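Local coordinates for ubiquinol-cytochrome C chaperone (Brucella abortus NCTC 8038, PDB 6RWT), which probably acts as a chaperone for newly made cytochrome b, as its Cbp3 homolog does during assembly of respiratory complex III, at residues Y147-L159 with A169-D181. Residues are numbered along the deposited sequence; the frame is centred on the assembly and turned at random.
Sequences YLGAYVLQCRDCL and AGDISYMDVDQVD
Water 1 accepts from Q154 NE2 at 3.1 Å and from the backbone N of D181, so two donors grip one oxygen and the C-terminal tail is tied to helix 145-161 through solvent. Apart from this bridge the contact is mostly apolar: in this all-helical chaperone the tail after helix 164-168 doubles back in extended form along helix 145-161, then makes a short 3-10 turn at V177-Q179.

Y151 occupies the bend of the tail. Its CG stands anti to the backbone N (chi1 167°), which sets the ring beside V177 and M175. There V177 CG2 lies 4.3 Å from the ring centroid, 28° off the normal, an off-centre CH-pi contact, while the carbonyl O of M175 meets the ring edge in plane, 3.4 Å from Y151 CE1. The phenol OH is hydrogen-bonded to NE2 of H53 on helix 43-61, which also receives Y174 OH at its backbone O; both rings are thereby anchored to the same residue.

V180 spans one helical turn, CG1 against Y147 and A150 and CG2 against Y151 CB. M175, bent at chi2 and chi3, lies across Q154 at about a right angle and brings SD to 3.9 Å from C158 CB. C155 SG sits at the edge of the Y174 ring, 84° off its normal, close to the buried M175 N, which has no hydrogen-bonding partner in the model. Toward the start of the tail, L159 CD2 touches both I172 CG1 and the carbonyl O of S173, 3.4 Å from that oxygen.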
# COMPACT_ATOMS: atom_id res chain seq x y z
N TYR A 147 -10.91 12.80 6.85
CA TYR A 147 -10.83 11.67 7.81
C TYR A 147 -9.82 10.61 7.35
O TYR A 147 -8.98 10.14 8.13
CB TYR A 147 -12.20 10.99 7.95
CG TYR A 147 -12.97 11.24 9.22
CD1 TYR A 147 -12.69 10.51 10.37
CD2 TYR A 147 -14.02 12.15 9.26
CE1 TYR A 147 -13.40 10.71 11.55
CE2 TYR A 147 -14.74 12.36 10.43
CZ TYR A 147 -14.43 11.63 11.57
OH TYR A 147 -15.13 11.82 12.74
N LEU A 148 -9.93 10.21 6.09
CA LEU A 148 -9.01 9.23 5.52
C LEU A 148 -7.58 9.80 5.49
O LEU A 148 -6.62 9.09 5.81
CB LEU A 148 -9.45 8.80 4.12
CG LEU A 148 -8.61 7.71 3.42
CD1 LEU A 148 -8.47 6.45 4.28
CD2 LEU A 148 -9.17 7.36 2.05
N GLY A 149 -7.45 11.08 5.14
CA GLY A 149 -6.15 11.75 5.17
C GLY A 149 -5.49 11.77 6.54
O GLY A 149 -4.29 11.53 6.66
N ALA A 150 -6.28 12.04 7.59
CA ALA A 150 -5.78 11.96 8.97
C ALA A 150 -5.24 10.57 9.30
O ALA A 150 -4.16 10.44 9.89
CB ALA A 150 -6.85 12.37 9.96
N TYR A 151 -5.98 9.53 8.91
CA TYR A 151 -5.52 8.13 9.07
C TYR A 151 -4.19 7.88 8.34
O TYR A 151 -3.27 7.30 8.91
CB TYR A 151 -6.60 7.15 8.60
CG TYR A 151 -6.15 5.71 8.41
CD1 TYR A 151 -6.06 4.83 9.48
CD2 TYR A 151 -5.86 5.22 7.13
CE1 TYR A 151 -5.66 3.51 9.30
CE2 TYR A 151 -5.45 3.91 6.94
CZ TYR A 151 -5.37 3.05 8.02
OH TYR A 151 -4.99 1.74 7.83
N VAL A 152 -4.08 8.35 7.10
CA VAL A 152 -2.86 8.15 6.30
C VAL A 152 -1.64 8.85 6.93
O VAL A 152 -0.57 8.25 7.03
CB VAL A 152 -3.07 8.56 4.82
CG1 VAL A 152 -1.77 8.52 4.03
CG2 VAL A 152 -4.10 7.65 4.15
N LEU A 153 -1.82 10.09 7.38
CA LEU A 153 -0.76 10.83 8.09
C LEU A 153 -0.28 10.09 9.36
O LEU A 153 0.92 9.96 9.58
CB LEU A 153 -1.21 12.26 8.43
CG LEU A 153 -1.22 13.22 7.24
CD1 LEU A 153 -2.23 14.36 7.44
CD2 LEU A 153 0.18 13.77 6.99
N GLN A 154 -1.22 9.60 10.17
CA GLN A 154 -0.88 8.83 11.37
C GLN A 154 -0.16 7.50 11.07
O GLN A 154 0.76 7.13 11.79
CB GLN A 154 -2.11 8.58 12.25
CG GLN A 154 -2.69 9.85 12.87
CD GLN A 154 -3.89 9.57 13.75
OE1 GLN A 154 -3.92 8.60 14.50
NE2 GLN A 154 -4.89 10.45 13.69
N CYS A 155 -0.56 6.81 10.00
CA CYS A 155 0.15 5.59 9.56
C CYS A 155 1.61 5.91 9.16
O CYS A 155 2.53 5.16 9.49
CB CYS A 155 -0.57 4.89 8.39
SG CYS A 155 -2.14 4.06 8.80
N ARG A 156 1.81 7.02 8.44
CA ARG A 156 3.16 7.45 8.06
C ARG A 156 4.02 7.67 9.31
O ARG A 156 5.16 7.19 9.37
CB ARG A 156 3.10 8.73 7.20
CG ARG A 156 4.42 9.19 6.57
CD ARG A 156 5.37 9.93 7.51
NE ARG A 156 4.68 10.97 8.28
CZ ARG A 156 4.42 12.21 7.84
NH1 ARG A 156 4.80 12.62 6.64
NH2 ARG A 156 3.76 13.04 8.65
N ASP A 157 3.46 8.37 10.29
CA ASP A 157 4.16 8.64 11.56
C ASP A 157 4.52 7.34 12.29
O ASP A 157 5.66 7.17 12.71
CB ASP A 157 3.32 9.55 12.47
CG ASP A 157 3.22 10.99 11.95
OD1 ASP A 157 3.94 11.38 11.01
OD2 ASP A 157 2.40 11.76 12.51
N CYS A 158 3.57 6.42 12.40
CA CYS A 158 3.81 5.13 13.06
C CYS A 158 4.90 4.30 12.37
O CYS A 158 5.83 3.82 13.02
CB CYS A 158 2.51 4.32 13.13
SG CYS A 158 2.71 2.62 13.71
N LEU A 159 4.78 4.16 11.05
CA LEU A 159 5.78 3.41 10.29
C LEU A 159 7.19 3.99 10.45
O LEU A 159 8.15 3.24 10.59
CB LEU A 159 5.38 3.32 8.80
CG LEU A 159 4.18 2.42 8.46
CD1 LEU A 159 3.69 2.70 7.05
CD2 LEU A 159 4.50 0.93 8.63
N ALA A 169 12.79 -7.38 10.13
CA ALA A 169 12.39 -8.65 10.76
C ALA A 169 10.90 -9.00 10.62
O ALA A 169 10.47 -10.07 11.06
CB ALA A 169 12.79 -8.63 12.23
N GLY A 170 10.11 -8.10 10.02
CA GLY A 170 8.69 -8.32 9.76
C GLY A 170 7.71 -7.62 10.70
O GLY A 170 6.51 -7.83 10.58
N ASP A 171 8.21 -6.78 11.60
CA ASP A 171 7.35 -6.13 12.62
C ASP A 171 6.70 -4.82 12.13
O ASP A 171 6.94 -3.75 12.67
CB ASP A 171 8.13 -5.88 13.92
CG ASP A 171 8.60 -7.17 14.59
OD1 ASP A 171 8.10 -8.27 14.26
OD2 ASP A 171 9.47 -7.07 15.48
N ILE A 172 5.83 -4.95 11.12
CA ILE A 172 5.10 -3.82 10.54
C ILE A 172 3.73 -3.69 11.22
O ILE A 172 3.12 -4.70 11.61
CB ILE A 172 4.95 -4.00 9.00
CG1 ILE A 172 4.44 -2.71 8.33
CG2 ILE A 172 4.03 -5.17 8.63
CD1 ILE A 172 4.52 -2.73 6.81
N SER A 173 3.25 -2.45 11.38
CA SER A 173 1.88 -2.21 11.84
C SER A 173 1.33 -0.90 11.27
O SER A 173 2.09 0.02 10.92
CB SER A 173 1.79 -2.23 13.38
OG SER A 173 2.63 -1.26 13.97
N TYR A 174 0.01 -0.87 11.14
CA TYR A 174 -0.76 0.32 10.75
C TYR A 174 -1.65 0.72 11.92
O TYR A 174 -1.85 -0.05 12.87
CB TYR A 174 -1.62 0.02 9.51
CG TYR A 174 -0.80 -0.23 8.25
CD1 TYR A 174 -0.16 -1.45 8.03
CD2 TYR A 174 -0.62 0.78 7.30
CE1 TYR A 174 0.61 -1.67 6.89
CE2 TYR A 174 0.14 0.57 6.16
CZ TYR A 174 0.77 -0.65 5.95
OH TYR A 174 1.54 -0.88 4.81
N MET A 175 -2.19 1.93 11.83
CA MET A 175 -3.13 2.41 12.85
C MET A 175 -4.47 1.68 12.74
O MET A 175 -4.83 1.19 11.66
CB MET A 175 -3.32 3.92 12.73
CG MET A 175 -2.05 4.76 12.87
SD MET A 175 -1.17 4.61 14.45
CE MET A 175 -2.39 5.29 15.57
N ASP A 176 -5.19 1.55 13.86
CA ASP A 176 -6.58 1.07 13.88
C ASP A 176 -7.48 2.24 13.44
O ASP A 176 -7.68 3.19 14.20
CB ASP A 176 -6.96 0.57 15.29
CG ASP A 176 -8.43 0.09 15.42
OD1 ASP A 176 -9.23 0.16 14.46
OD2 ASP A 176 -8.79 -0.36 16.54
N VAL A 177 -8.03 2.15 12.24
CA VAL A 177 -8.88 3.22 11.70
C VAL A 177 -10.09 3.58 12.59
O VAL A 177 -10.54 4.72 12.57
CB VAL A 177 -9.32 2.91 10.23
CG1 VAL A 177 -10.35 1.79 10.17
CG2 VAL A 177 -9.84 4.17 9.54
N ASP A 178 -10.58 2.63 13.40
CA ASP A 178 -11.70 2.89 14.33
C ASP A 178 -11.38 3.88 15.46
O ASP A 178 -12.29 4.45 16.06
CB ASP A 178 -12.21 1.58 14.95
CG ASP A 178 -12.83 0.64 13.93
OD1 ASP A 178 -13.50 1.13 12.99
OD2 ASP A 178 -12.67 -0.59 14.07
N GLN A 179 -10.09 4.05 15.76
CA GLN A 179 -9.62 5.02 16.75
C GLN A 179 -9.34 6.42 16.18
O GLN A 179 -8.97 7.32 16.94
CB GLN A 179 -8.37 4.48 17.45
CG GLN A 179 -8.58 3.13 18.13
CD GLN A 179 -7.31 2.58 18.77
OE1 GLN A 179 -6.21 2.71 18.24
NE2 GLN A 179 -7.47 1.94 19.93
N VAL A 180 -9.52 6.62 14.87
CA VAL A 180 -9.36 7.96 14.26
C VAL A 180 -10.57 8.83 14.63
O VAL A 180 -11.71 8.41 14.46
CB VAL A 180 -9.23 7.87 12.72
CG1 VAL A 180 -9.14 9.26 12.09
CG2 VAL A 180 -8.00 7.07 12.34
N ASP A 181 -10.30 10.05 15.11
CA ASP A 181 -11.37 10.99 15.47
C ASP A 181 -10.91 12.44 15.38
O ASP A 181 -11.52 13.25 14.67
CB ASP A 181 -11.93 10.69 16.86
CG ASP A 181 -10.91 10.93 17.97
OD1 ASP A 181 -9.77 10.44 17.84
OD2 ASP A 181 -11.26 11.59 18.97
O HOH W 1 -7.23 10.62 15.77